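PDB 3P1W: RabGDI protein from Plasmodium falciparum 3D7, which probably acts as a Rab GDP-dissociation inhibitor, a protein that keeps Rab GTPases in their GDP-bound state and escorts them between membrane and cytosol. Local coordinates for residues N162-F167 / I206-H211; C202-D207 / Q352-R357; L215-D220 / D360-L365; I348-N353 / E396-L401. All blocks are in the same frame, centred on the assembly; numbering follows the deposited sequence. Where two conformers were deposited one is given.

Contact 1: N162-F167 / I206-H211; sequences NRCKNF and IDFLGH
Phe-167 and Leu-209 make the tighter half of this helix-helix contact. Phe-167 CE2 lies 3.8 Å from Leu-209 CD1, the methyl approaching the ring obliquely as the two side chains slide past each other in opposite directions. Phe-167 reaches across because its CG is anti to the backbone N (chi1 178°). The other half is looser: Cys-164 SG stands 4.2 Å from Phe-208 CZ, and the Phe-208 ring bends back toward the facing helix from a less direct starting position. With 9.7 Å between Cys-164 CA and Leu-209 CA, the backbones stay apart and apolar groups alone bridge them. Tyr-168 adds to the layer by touching both Phe-208 and Leu-209, while Phe-199 sets an edge-to-face ring against Phe-167. The outer side of the first helix is polar, with Asn-162 exposed and Arg-163 salt-bridged to Glu-160. Such side-chain packing between helices 158-173 and 203-213 is typical of an all-helical bundle, here probably the small helical domain of Rab GDI.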
loop_
_atom_site.group_PDB
_atom_site.type_symbol
_atom_site.label_atom_id
_atom_site.label_comp_id
_atom_site.label_asym_id
_atom_site.label_seq_id
_atom_site.Cartn_x
_atom_site.Cartn_y
_atom_site.Cartn_z
ATOM N N ASN A 162 -7.566 -27.227 14.764
ATOM C CA ASN A 162 -7.661 -28.365 13.848
ATOM C C ASN A 162 -8.458 -27.971 12.611
ATOM O O ASN A 162 -8.078 -28.293 11.491
ATOM C CB ASN A 162 -8.344 -29.585 14.513
ATOM C CG ASN A 162 -7.598 -30.106 15.736
ATOM O OD1 ASN A 162 -7.137 -31.248 15.749
ATOM N ND2 ASN A 162 -7.515 -29.288 16.788
ATOM N N ARG A 163 -9.570 -27.275 12.831
ATOM C CA ARG A 163 -10.439 -26.836 11.742
ATOM C C ARG A 163 -9.688 -25.902 10.782
ATOM O O ARG A 163 -9.751 -26.072 9.566
ATOM C CB ARG A 163 -11.702 -26.156 12.296
ATOM C CG ARG A 163 -12.547 -27.075 13.164
ATOM C CD ARG A 163 -14.013 -26.648 13.272
ATOM N NE ARG A 163 -14.269 -25.667 14.332
ATOM C CZ ARG A 163 -14.672 -25.950 15.574
ATOM N NH1 ARG A 163 -14.850 -27.204 15.974
ATOM N NH2 ARG A 163 -14.882 -24.962 16.440
ATOM N N CYS A 164 -8.956 -24.932 11.332
ATOM C CA CYS A 164 -8.169 -24.018 10.500
ATOM C C CYS A 164 -7.026 -24.752 9.774
ATOM O O CYS A 164 -6.731 -24.451 8.616
ATOM C CB CYS A 164 -7.615 -22.858 11.328
ATOM S SG CYS A 164 -7.213 -21.440 10.314
ATOM N N LYS A 165 -6.418 -25.745 10.432
ATOM C CA LYS A 165 -5.405 -26.587 9.778
ATOM C C LYS A 165 -6.019 -27.260 8.557
ATOM O O LYS A 165 -5.418 -27.265 7.489
ATOM C CB LYS A 165 -4.809 -27.640 10.727
ATOM C CG LYS A 165 -3.845 -28.655 10.030
ATOM C CD LYS A 165 -3.530 -29.942 10.854
ATOM C CE LYS A 165 -4.774 -30.777 11.239
ATOM N NZ LYS A 165 -4.873 -32.159 10.618
ATOM N N ASN A 166 -7.221 -27.805 8.718
ATOM C CA ASN A 166 -7.918 -28.493 7.629
ATOM C C ASN A 166 -8.225 -27.521 6.493
ATOM O O ASN A 166 -8.085 -27.853 5.309
ATOM C CB ASN A 166 -9.214 -29.155 8.130
ATOM C CG ASN A 166 -8.957 -30.342 9.069
ATOM O OD1 ASN A 166 -7.980 -31.086 8.919
ATOM N ND2 ASN A 166 -9.856 -30.529 10.041
ATOM N N PHE A 167 -8.614 -26.303 6.855
ATOM C CA PHE A 167 -8.890 -25.277 5.861
ATOM C C PHE A 167 -7.634 -24.944 5.060
ATOM O O PHE A 167 -7.663 -24.920 3.840
ATOM C CB PHE A 167 -9.456 -24.028 6.531
ATOM C CG PHE A 167 -9.720 -22.908 5.582
ATOM C CD1 PHE A 167 -10.695 -23.035 4.610
ATOM C CD2 PHE A 167 -8.999 -21.729 5.658
ATOM C CE1 PHE A 167 -10.952 -22.000 3.716
ATOM C CE2 PHE A 167 -9.258 -20.688 4.768
ATOM C CZ PHE A 167 -10.238 -20.840 3.794
ATOM N N ILE A 206 -12.720 -16.163 10.736
ATOM C CA ILE A 206 -13.157 -15.487 9.514
ATOM C C ILE A 206 -12.582 -14.065 9.461
ATOM O O ILE A 206 -12.106 -13.610 8.412
ATOM C CB ILE A 206 -14.709 -15.468 9.417
ATOM C CG1 ILE A 206 -15.228 -16.891 9.138
ATOM C CG2 ILE A 206 -15.177 -14.523 8.313
ATOM C CD1 ILE A 206 -16.715 -17.116 9.439
ATOM N N ASP A 207 -12.604 -13.390 10.605
ATOM C CA ASP A 207 -12.045 -12.048 10.711
ATOM C C ASP A 207 -10.603 -11.953 10.258
ATOM O O ASP A 207 -10.289 -11.104 9.411
ATOM C CB ASP A 207 -12.127 -11.542 12.145
ATOM C CG ASP A 207 -13.534 -11.280 12.591
ATOM O OD1 ASP A 207 -14.436 -11.244 11.721
ATOM O OD2 ASP A 207 -13.726 -11.128 13.829
ATOM N N PHE A 208 -9.706 -12.776 10.815
ATOM C CA PHE A 208 -8.289 -12.638 10.433
ATOM C C PHE A 208 -8.025 -13.239 9.061
ATOM O O PHE A 208 -7.162 -12.748 8.325
ATOM C CB PHE A 208 -7.300 -13.152 11.499
ATOM C CG PHE A 208 -7.092 -14.655 11.501
ATOM C CD1 PHE A 208 -6.294 -15.261 10.543
ATOM C CD2 PHE A 208 -7.648 -15.440 12.500
ATOM C CE1 PHE A 208 -6.088 -16.639 10.558
ATOM C CE2 PHE A 208 -7.444 -16.813 12.522
ATOM C CZ PHE A 208 -6.671 -17.410 11.550
ATOM N N LEU A 209 -8.757 -14.294 8.694
ATOM C CA LEU A 209 -8.600 -14.816 7.324
ATOM C C LEU A 209 -8.935 -13.772 6.267
ATOM O O LEU A 209 -8.197 -13.600 5.302
ATOM C CB LEU A 209 -9.450 -16.067 7.102
ATOM C CG LEU A 209 -8.886 -17.278 7.838
ATOM C CD1 LEU A 209 -9.862 -18.442 7.806
ATOM C CD2 LEU A 209 -7.551 -17.641 7.230
ATOM N N GLY A 210 -10.061 -13.098 6.433
ATOM C CA GLY A 210 -10.512 -12.132 5.449
ATOM C C GLY A 210 -9.635 -10.887 5.371
ATOM O O GLY A 210 -9.302 -10.420 4.271
ATOM N N HIS A 211 -9.286 -10.353 6.535
ATOM C CA HIS A 211 -8.613 -9.076 6.624
ATOM C C HIS A 211 -7.096 -9.192 6.568
ATOM O O HIS A 211 -6.453 -8.320 6.010
ATOM C CB HIS A 211 -9.061 -8.330 7.876
ATOM C CG HIS A 211 -10.494 -7.904 7.827
ATOM N ND1 HIS A 211 -10.878 -6.578 7.763
ATOM C CD2 HIS A 211 -11.632 -8.633 7.734
ATOM C CE1 HIS A 211 -12.200 -6.515 7.705
ATOM N NE2 HIS A 211 -12.680 -7.747 7.657
#

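Contact 2: C202-D207 / Q352-R357; sequences CQLTID and QNQLNR
The backbones of Asp-207 and Asn-353 come nearest here, 8.5 Å between their CA atoms, where the first turns of helix 203-213, with Cys-202 at its N-cap, face a short 3-10 turn at 352-354. That turn belongs to the connection of a beta hairpin, between the neighbouring antiparallel strands 346-350 and 361-367. Gln-352 O ties the connection together, accepting from Leu-355 N and Arg-357 N on opposite faces of its carbonyl plane.

Asp-207 carries the polar link. In the conformer of Asn-353 described here, ND2 donates to Asp-207 OD2 at 2.9 Å, nearly straight at 169°. A second conformer was modelled, so the bond may not be permanent. The carboxylate and amide planes stand 79° apart: the bond leaves almost within the amide plane but meets OD2 from above the carboxylate plane. The CG of Asn-353 sits between its own backbone N and carbonyl carbon, which turns the amide toward the helix.

Gln-354 approaches beside it, its chain bent at chi2. Its OE1 accepts from His-128 N on strand 117-129, leaving NE2 directed toward the helix, 3.8 Å from Leu-204 CD2, and the two side chains cross at about a right angle. A water joins the three polar ends: it donates to Asp-207 OD2 at 2.6 Å and to Asn-353 OD1 at 2.7 Å, and accepts from Gln-354 NE2 at 3.1 Å.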
loop_
_atom_site.group_PDB
_atom_site.type_symbol
_atom_site.label_atom_id
_atom_site.label_comp_id
_atom_site.label_asym_id
_atom_site.label_seq_id
_atom_site.Cartn_x
_atom_site.Cartn_y
_atom_site.Cartn_z
ATOM N N CYS A 202 -15.128 -20.315 13.026
ATOM C CA CYS A 202 -15.834 -19.278 13.806
ATOM C C CYS A 202 -15.526 -17.834 13.335
ATOM O O CYS A 202 -14.637 -17.617 12.513
ATOM C CB CYS A 202 -15.491 -19.405 15.289
ATOM S SG CYS A 202 -13.895 -18.724 15.721
ATOM N N GLN A 203 -16.264 -16.873 13.888
ATOM C CA GLN A 203 -16.252 -15.510 13.403
ATOM C C GLN A 203 -14.867 -14.863 13.498
ATOM O O GLN A 203 -14.415 -14.251 12.538
ATOM C CB GLN A 203 -17.306 -14.652 14.129
ATOM C CG GLN A 203 -17.414 -13.205 13.626
ATOM C CD GLN A 203 -17.457 -13.103 12.096
ATOM O OE1 GLN A 203 -18.144 -13.889 11.436
ATOM N NE2 GLN A 203 -16.715 -12.139 11.532
ATOM N N LEU A 204 -14.200 -15.009 14.641
ATOM C CA LEU A 204 -12.856 -14.473 14.821
ATOM C C LEU A 204 -11.872 -15.068 13.816
ATOM O O LEU A 204 -10.985 -14.368 13.311
ATOM C CB LEU A 204 -12.382 -14.691 16.267
ATOM C CG LEU A 204 -13.062 -13.785 17.307
ATOM C CD1 LEU A 204 -12.793 -14.292 18.748
ATOM C CD2 LEU A 204 -12.650 -12.320 17.130
ATOM N N THR A 205 -12.050 -16.343 13.467
ATOM C CA THR A 205 -11.208 -16.963 12.434
ATOM C C THR A 205 -11.444 -16.320 11.079
ATOM O O THR A 205 -10.489 -15.975 10.377
ATOM C CB THR A 205 -11.463 -18.468 12.322
ATOM O OG1 THR A 205 -11.355 -19.037 13.621
ATOM C CG2 THR A 205 -10.442 -19.134 11.380
ATOM N N ILE A 206 -12.720 -16.163 10.736
ATOM C CA ILE A 206 -13.157 -15.487 9.514
ATOM C C ILE A 206 -12.582 -14.065 9.461
ATOM O O ILE A 206 -12.106 -13.610 8.412
ATOM C CB ILE A 206 -14.709 -15.468 9.417
ATOM C CG1 ILE A 206 -15.228 -16.891 9.138
ATOM C CG2 ILE A 206 -15.177 -14.523 8.313
ATOM C CD1 ILE A 206 -16.715 -17.116 9.439
ATOM N N ASP A 207 -12.604 -13.390 10.605
ATOM C CA ASP A 207 -12.045 -12.048 10.711
ATOM C C ASP A 207 -10.603 -11.953 10.258
ATOM O O ASP A 207 -10.289 -11.104 9.411
ATOM C CB ASP A 207 -12.127 -11.542 12.145
ATOM C CG ASP A 207 -13.534 -11.280 12.591
ATOM O OD1 ASP A 207 -14.436 -11.244 11.721
ATOM O OD2 ASP A 207 -13.726 -11.128 13.829
ATOM N N GLN A 352 -11.525 -3.863 11.641
ATOM C CA GLN A 352 -12.394 -2.785 12.102
ATOM C C GLN A 352 -13.309 -3.158 13.292
ATOM O O GLN A 352 -13.532 -2.329 14.191
ATOM C CB GLN A 352 -13.192 -2.247 10.909
ATOM C CG GLN A 352 -14.160 -3.283 10.284
ATOM C CD GLN A 352 -14.634 -2.876 8.929
ATOM O OE1 GLN A 352 -15.812 -2.597 8.756
ATOM N NE2 GLN A 352 -13.724 -2.805 7.959
ATOM N N ASN A 353 -13.810 -4.401 13.316
ATOM C CA ASN A 353 -14.720 -4.835 14.394
ATOM C C ASN A 353 -14.042 -4.896 15.763
ATOM O O ASN A 353 -14.716 -4.862 16.811
ATOM C CB ASN A 353 -15.453 -6.153 14.046
ATOM C CG ASN A 353 -14.521 -7.361 13.905
ATOM O OD1 ASN A 353 -13.304 -7.242 13.875
ATOM N ND2 ASN A 353 -15.120 -8.551 13.820
ATOM N N GLN A 354 -12.709 -4.991 15.753
ATOM C CA GLN A 354 -11.903 -4.945 16.973
ATOM C C GLN A 354 -11.853 -3.579 17.675
ATOM O O GLN A 354 -11.699 -3.492 18.914
ATOM C CB GLN A 354 -10.481 -5.450 16.692
ATOM C CG GLN A 354 -10.404 -6.945 16.496
ATOM C CD GLN A 354 -10.604 -7.724 17.794
ATOM O OE1 GLN A 354 -10.052 -7.379 18.867
ATOM N NE2 GLN A 354 -11.357 -8.808 17.693
ATOM N N LEU A 355 -12.036 -2.520 16.918
ATOM C CA LEU A 355 -12.028 -1.185 17.499
ATOM C C LEU A 355 -13.364 -0.489 17.291
ATOM O O LEU A 355 -13.442 0.727 17.325
ATOM C CB LEU A 355 -10.874 -0.372 16.925
ATOM C CG LEU A 355 -9.473 -0.824 17.347
ATOM C CD1 LEU A 355 -8.442 0.036 16.613
ATOM C CD2 LEU A 355 -9.235 -0.789 18.880
ATOM N N ASN A 356 -14.413 -1.266 17.039
ATOM C CA ASN A 356 -15.795 -0.742 16.965
ATOM C C ASN A 356 -15.969 0.369 15.973
ATOM O O ASN A 356 -16.631 1.379 16.245
ATOM C CB ASN A 356 -16.265 -0.252 18.332
ATOM C CG ASN A 356 -15.836 -1.140 19.408
ATOM O OD1 ASN A 356 -16.306 -2.261 19.510
ATOM N ND2 ASN A 356 -14.927 -0.661 20.234
ATOM N N ARG A 357 -15.398 0.165 14.779
ATOM C CA ARG A 357 -15.359 1.178 13.754
ATOM C C ARG A 357 -15.637 0.537 12.407
ATOM O O ARG A 357 -15.864 -0.653 12.320
ATOM C CB ARG A 357 -14.004 1.903 13.761
ATOM C CG ARG A 357 -12.827 1.001 13.485
ATOM C CD ARG A 357 -11.524 1.760 13.673
ATOM N NE ARG A 357 -11.290 2.750 12.604
ATOM C CZ ARG A 357 -11.380 4.074 12.765
ATOM N NH1 ARG A 357 -11.742 4.617 13.925
ATOM N NH2 ARG A 357 -11.089 4.877 11.754
HETATM O O HOH W 1 -11.962 -9.423 14.756
#

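Contact 3: L215-D220 / D360-L365; sequences LYLNDD and DIYINL
A water-bridged junction between the helical part of the protein and its large mixed sheet brings Tyr-216 and Leu-217, in the loop after helix 203-213, up to Asp-360, just before strand 361-367, and Tyr-362 within it. Two waters do most of the joining. The first donates to Tyr-216 O at 2.8 Å and to Asp-360 OD2 at 2.6 Å, and accepts from Tyr-362 OH at 2.7 Å, so three bonds fix it. The second donates to Leu-217 O at 2.6 Å and accepts from Asp-360 N at 2.8 Å, linking one backbone to the other. Direct contact is slight: the Leu-217 CD2 methyl rests 3.7 Å from the hydroxyl oxygen, Tyr-362 OH, the side chains crossing at about a right angle. Further along the loop, Asn-218 OD1 accepts from Asp-220 N in an Asx turn. The Asp-360 carboxylate has partners beyond the water, with OD2 accepting from His-211 ND1 and OD1 from Gln-352 N. Since His-211 NE2 also bonds Asp-219 OD1, the imidazole lies between two carboxylates, an environment that would probably raise its affinity for a second proton, while the first water, donating to both, lets two acceptors, Tyr-216 O and Asp-360 OD2, share one site.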
loop_
_atom_site.group_PDB
_atom_site.type_symbol
_atom_site.label_atom_id
_atom_site.label_comp_id
_atom_site.label_asym_id
_atom_site.label_seq_id
_atom_site.Cartn_x
_atom_site.Cartn_y
_atom_site.Cartn_z
ATOM N N LEU A 215 -6.513 -10.272 2.701
ATOM C CA LEU A 215 -6.156 -8.839 2.596
ATOM C C LEU A 215 -7.275 -7.947 2.063
ATOM O O LEU A 215 -7.042 -6.908 1.404
ATOM C CB LEU A 215 -4.854 -8.658 1.809
ATOM C CG LEU A 215 -3.649 -9.363 2.452
ATOM C CD1 LEU A 215 -2.449 -9.250 1.516
ATOM C CD2 LEU A 215 -3.307 -8.838 3.884
ATOM N N TYR A 216 -8.496 -8.319 2.418
ATOM C CA TYR A 216 -9.646 -7.507 2.086
ATOM C C TYR A 216 -9.814 -6.371 3.113
ATOM O O TYR A 216 -9.281 -6.422 4.221
ATOM C CB TYR A 216 -10.901 -8.343 2.086
ATOM C CG TYR A 216 -11.087 -9.293 0.911
ATOM C CD1 TYR A 216 -11.166 -8.815 -0.399
ATOM C CD2 TYR A 216 -11.284 -10.660 1.128
ATOM C CE1 TYR A 216 -11.398 -9.703 -1.482
ATOM C CE2 TYR A 216 -11.511 -11.534 0.076
ATOM C CZ TYR A 216 -11.566 -11.054 -1.222
ATOM O OH TYR A 216 -11.794 -11.942 -2.249
ATOM N N LEU A 217 -10.605 -5.373 2.727
ATOM C CA LEU A 217 -10.855 -4.176 3.533
ATOM C C LEU A 217 -12.136 -4.254 4.352
ATOM O O LEU A 217 -12.340 -3.477 5.268
ATOM C CB LEU A 217 -10.948 -2.965 2.599
ATOM C CG LEU A 217 -9.817 -2.790 1.586
ATOM C CD1 LEU A 217 -9.864 -1.374 1.023
ATOM C CD2 LEU A 217 -8.444 -3.077 2.189
ATOM N N ASN A 218 -13.013 -5.187 3.983
ATOM C CA ASN A 218 -14.310 -5.332 4.631
ATOM C C ASN A 218 -14.820 -6.748 4.357
ATOM O O ASN A 218 -14.123 -7.538 3.713
ATOM C CB ASN A 218 -15.282 -4.262 4.118
ATOM C CG ASN A 218 -15.529 -4.367 2.622
ATOM O OD1 ASN A 218 -15.828 -5.440 2.109
ATOM N ND2 ASN A 218 -15.392 -3.255 1.912
ATOM N N ASP A 219 -16.034 -7.044 4.808
ATOM C CA ASP A 219 -16.582 -8.399 4.690
ATOM C C ASP A 219 -17.555 -8.605 3.520
ATOM O O ASP A 219 -18.279 -9.604 3.505
ATOM C CB ASP A 219 -17.225 -8.802 6.013
ATOM C CG ASP A 219 -16.204 -8.932 7.147
ATOM O OD1 ASP A 219 -14.980 -9.116 6.891
ATOM O OD2 ASP A 219 -16.637 -8.845 8.310
ATOM N N ASP A 220 -17.533 -7.725 2.515
ATOM C CA ASP A 220 -18.371 -7.916 1.300
ATOM C C ASP A 220 -18.051 -9.229 0.571
ATOM O O ASP A 220 -18.948 -9.859 -0.001
ATOM C CB ASP A 220 -18.206 -6.741 0.317
ATOM C CG ASP A 220 -18.730 -5.412 0.873
ATOM O OD1 ASP A 220 -19.373 -5.386 1.941
ATOM O OD2 ASP A 220 -18.494 -4.386 0.225
ATOM N N ASP A 360 -10.609 -0.569 8.709
ATOM C CA ASP A 360 -9.479 -1.152 9.425
ATOM C C ASP A 360 -8.418 -0.079 9.765
ATOM O O ASP A 360 -8.351 0.988 9.122
ATOM C CB ASP A 360 -8.830 -2.268 8.614
ATOM C CG ASP A 360 -9.706 -3.522 8.468
ATOM O OD1 ASP A 360 -10.904 -3.555 8.874
ATOM O OD2 ASP A 360 -9.162 -4.500 7.904
ATOM N N ILE A 361 -7.578 -0.386 10.734
ATOM C CA ILE A 361 -6.396 0.430 11.041
ATOM C C ILE A 361 -5.164 -0.439 10.842
ATOM O O ILE A 361 -5.220 -1.671 11.041
ATOM C CB ILE A 361 -6.497 1.051 12.439
ATOM C CG1 ILE A 361 -7.697 2.030 12.462
ATOM C CG2 ILE A 361 -5.208 1.747 12.853
ATOM C CD1 ILE A 361 -7.936 2.761 13.811
ATOM N N TYR A 362 -4.069 0.189 10.427
ATOM C CA TYR A 362 -2.853 -0.511 10.051
ATOM C C TYR A 362 -1.632 0.108 10.715
ATOM O O TYR A 362 -1.587 1.301 10.938
ATOM C CB TYR A 362 -2.686 -0.476 8.533
ATOM C CG TYR A 362 -3.925 -0.866 7.737
ATOM C CD1 TYR A 362 -4.089 -2.171 7.267
ATOM C CD2 TYR A 362 -4.944 0.059 7.469
ATOM C CE1 TYR A 362 -5.205 -2.545 6.538
ATOM C CE2 TYR A 362 -6.080 -0.305 6.746
ATOM C CZ TYR A 362 -6.205 -1.600 6.281
ATOM O OH TYR A 362 -7.314 -1.981 5.582
ATOM N N ILE A 363 -0.633 -0.718 11.024
ATOM C CA ILE A 363 0.634 -0.236 11.565
ATOM C C ILE A 363 1.778 -0.942 10.844
ATOM O O ILE A 363 1.822 -2.180 10.823
ATOM C CB ILE A 363 0.788 -0.480 13.069
ATOM C CG1 ILE A 363 -0.452 -0.035 13.835
ATOM C CG2 ILE A 363 2.088 0.142 13.573
ATOM C CD1 ILE A 363 -0.427 -0.288 15.377
ATOM N N ASN A 364 2.671 -0.167 10.225
ATOM C CA ASN A 364 3.924 -0.709 9.688
ATOM C C ASN A 364 5.089 -0.304 10.556
ATOM O O ASN A 364 5.085 0.772 11.120
ATOM C CB ASN A 364 4.140 -0.251 8.268
ATOM C CG ASN A 364 3.335 -1.066 7.296
ATOM O OD1 ASN A 364 2.800 -2.133 7.657
ATOM N ND2 ASN A 364 3.225 -0.590 6.067
ATOM N N LEU A 365 6.075 -1.186 10.674
ATOM C CA LEU A 365 7.240 -0.926 11.488
ATOM C C LEU A 365 8.455 -1.217 10.607
ATOM O O LEU A 365 8.521 -2.296 9.995
ATOM C CB LEU A 365 7.223 -1.833 12.737
ATOM C CG LEU A 365 8.344 -1.826 13.763
ATOM C CD1 LEU A 365 9.633 -2.467 13.257
ATOM C CD2 LEU A 365 8.624 -0.423 14.335
HETATM O O HOH W 2 -7.783 -4.640 5.706
HETATM O O HOH W 3 -11.302 -1.175 6.058
#

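Contact 4: I348-N353 / E396-L401; sequences IIIPQN and EKPLEL
Ile-350 meets Pro-398 and Leu-401 through a single methyl group. Its CD1 lies 4.1 Å from Pro-398 CB and equally far from Pro-398 CG, touching one side of the pyrrolidine ring, while Leu-401 CD1 comes to 4.2 Å from the same Ile-350 CD1. The reach comes from an extended chain: with chi2 at 175°, CD1 is anti to CA and the side chain is fully extended toward the helix. The Ile-350 and Pro-398 side chains cross at about a right angle. Ile-348, two residues earlier and on the same face of the strand, adds a more distant apolar surface. Leu-355 joins the cluster from the loop, touching both Ile-350 and Pro-398, and Ile-361 of the next strand also supports the proline.

This is a short helix, 396-400, laid over one face of the mixed beta sheet, in which strand 346-350 runs between strands 117-129 and 361-367. Ile-349 falls on the other face, against Leu-215.

The backbone hydrogen bonds run within the helical segment and between neighbouring strands, not between helix and strand. In the helix, Glu-400 N donates to Glu-396 O at 3.1 Å, and Leu-401 N donates to Pro-398 O at 3.0 Å. On the sheet side, Ile-348 and Ile-350 pair with Ile-363 and Ile-361, and Ile-349 pairs with Tyr-124 and Tyr-126 of the strand on the other flank.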
loop_
_atom_site.group_PDB
_atom_site.type_symbol
_atom_site.label_atom_id
_atom_site.label_comp_id
_atom_site.label_asym_id
_atom_site.label_seq_id
_atom_site.Cartn_x
_atom_site.Cartn_y
_atom_site.Cartn_z
ATOM N N ILE A 348 1.033 -4.804 11.206
ATOM C CA ILE A 348 -0.074 -5.143 12.076
ATOM C C ILE A 348 -1.357 -4.672 11.435
ATOM O O ILE A 348 -1.490 -3.498 11.101
ATOM C CB ILE A 348 0.055 -4.484 13.475
ATOM C CG1 ILE A 348 1.369 -4.868 14.177
ATOM C CG2 ILE A 348 -1.142 -4.816 14.369
ATOM C CD1 ILE A 348 1.705 -3.956 15.362
ATOM N N ILE A 349 -2.252 -5.607 11.183
ATOM C CA ILE A 349 -3.551 -5.336 10.632
ATOM C C ILE A 349 -4.560 -5.369 11.772
ATOM O O ILE A 349 -4.676 -6.385 12.489
ATOM C CB ILE A 349 -3.898 -6.338 9.521
ATOM C CG1 ILE A 349 -2.926 -6.147 8.348
ATOM C CG2 ILE A 349 -5.385 -6.185 9.063
ATOM C CD1 ILE A 349 -2.976 -7.212 7.253
ATOM N N ILE A 350 -5.304 -4.280 11.919
ATOM C CA ILE A 350 -6.348 -4.203 12.961
ATOM C C ILE A 350 -7.751 -4.227 12.335
ATOM O O ILE A 350 -8.214 -3.210 11.772
ATOM C CB ILE A 350 -6.194 -2.968 13.842
ATOM C CG1 ILE A 350 -4.760 -2.839 14.386
ATOM C CG2 ILE A 350 -7.287 -3.023 14.998
ATOM C CD1 ILE A 350 -4.489 -1.542 15.183
ATOM N N PRO A 351 -8.422 -5.392 12.399
ATOM C CA PRO A 351 -9.744 -5.484 11.786
ATOM C C PRO A 351 -10.714 -4.522 12.455
ATOM O O PRO A 351 -10.700 -4.368 13.674
ATOM C CB PRO A 351 -10.133 -6.944 11.987
ATOM C CG PRO A 351 -8.836 -7.657 12.136
ATOM C CD PRO A 351 -7.900 -6.717 12.792
ATOM N N GLN A 352 -11.525 -3.863 11.641
ATOM C CA GLN A 352 -12.394 -2.785 12.102
ATOM C C GLN A 352 -13.309 -3.158 13.292
ATOM O O GLN A 352 -13.532 -2.329 14.191
ATOM C CB GLN A 352 -13.192 -2.247 10.909
ATOM C CG GLN A 352 -14.160 -3.283 10.284
ATOM C CD GLN A 352 -14.634 -2.876 8.929
ATOM O OE1 GLN A 352 -15.812 -2.597 8.756
ATOM N NE2 GLN A 352 -13.724 -2.805 7.959
ATOM N N ASN A 353 -13.810 -4.401 13.316
ATOM C CA ASN A 353 -14.720 -4.835 14.394
ATOM C C ASN A 353 -14.042 -4.896 15.763
ATOM O O ASN A 353 -14.716 -4.862 16.811
ATOM C CB ASN A 353 -15.453 -6.153 14.046
ATOM C CG ASN A 353 -14.521 -7.361 13.905
ATOM O OD1 ASN A 353 -13.304 -7.242 13.875
ATOM N ND2 ASN A 353 -15.120 -8.551 13.820
ATOM N N GLU A 396 -5.701 6.502 19.082
ATOM C CA GLU A 396 -5.191 6.397 20.459
ATOM C C GLU A 396 -4.894 4.962 20.867
ATOM O O GLU A 396 -3.780 4.673 21.328
ATOM C CB GLU A 396 -6.161 7.090 21.430
ATOM C CG GLU A 396 -5.754 7.083 22.867
ATOM C CD GLU A 396 -6.817 7.739 23.752
ATOM O OE1 GLU A 396 -7.450 7.019 24.532
ATOM O OE2 GLU A 396 -7.034 8.958 23.630
ATOM N N LYS A 397 -5.838 4.042 20.657
ATOM C CA LYS A 397 -5.628 2.643 21.056
ATOM C C LYS A 397 -4.509 1.988 20.241
ATOM O O LYS A 397 -3.627 1.339 20.791
ATOM C CB LYS A 397 -6.933 1.830 20.980
ATOM C CG LYS A 397 -6.983 0.671 21.969
ATOM N N PRO A 398 -4.499 2.184 18.906
ATOM C CA PRO A 398 -3.359 1.665 18.173
ATOM C C PRO A 398 -2.003 2.181 18.655
ATOM O O PRO A 398 -1.029 1.421 18.720
ATOM C CB PRO A 398 -3.624 2.135 16.731
ATOM C CG PRO A 398 -5.108 2.263 16.655
ATOM C CD PRO A 398 -5.556 2.683 18.024
ATOM N N LEU A 399 -1.919 3.477 18.957
ATOM C CA LEU A 399 -0.679 4.062 19.458
ATOM C C LEU A 399 -0.246 3.436 20.778
ATOM O O LEU A 399 0.948 3.330 21.032
ATOM C CB LEU A 399 -0.799 5.565 19.629
ATOM C CG LEU A 399 -0.874 6.407 18.359
ATOM C CD1 LEU A 399 -1.292 7.873 18.696
ATOM C CD2 LEU A 399 0.440 6.357 17.603
ATOM N N GLU A 400 -1.214 3.024 21.598
ATOM C CA GLU A 400 -0.897 2.343 22.870
ATOM C C GLU A 400 -0.184 1.014 22.695
ATOM O O GLU A 400 0.407 0.511 23.651
ATOM C CB GLU A 400 -2.157 2.130 23.725
ATOM C CG GLU A 400 -2.756 3.401 24.221
ATOM C CD GLU A 400 -4.063 3.179 25.015
ATOM O OE1 GLU A 400 -4.473 2.016 25.246
ATOM O OE2 GLU A 400 -4.693 4.193 25.362
ATOM N N LEU A 401 -0.250 0.432 21.493
ATOM C CA LEU A 401 0.453 -0.801 21.213
ATOM C C LEU A 401 1.965 -0.640 21.095
ATOM O O LEU A 401 2.680 -1.632 21.161
ATOM C CB LEU A 401 -0.067 -1.445 19.924
ATOM C CG LEU A 401 -1.535 -1.830 19.886
ATOM C CD1 LEU A 401 -1.918 -2.197 18.448
ATOM C CD2 LEU A 401 -1.768 -3.009 20.884
#

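Overall arrangement
Contacts 1 and 4 are buried and apolar, whereas contacts 2 and 3 are partly buried and rely on polar groups and bridging water. Contact 1 lies among the helices and contact 4 on one face of the sheet; contacts 2 and 3 join these two regions. Helix 203-213 serves contacts 1 and 2, its Leu-209 side turned to another helix and Asp-207 to the hairpin connection. Strands 346-350 and 361-367, used by contacts 4 and 3, are antiparallel neighbours in one sheet, so contacts 3 and 4 use the same hairpin. His-211 and Gln-352 tie the group together: both bond Asp-360, connecting the segments of contacts 1 and 2 to contact 3.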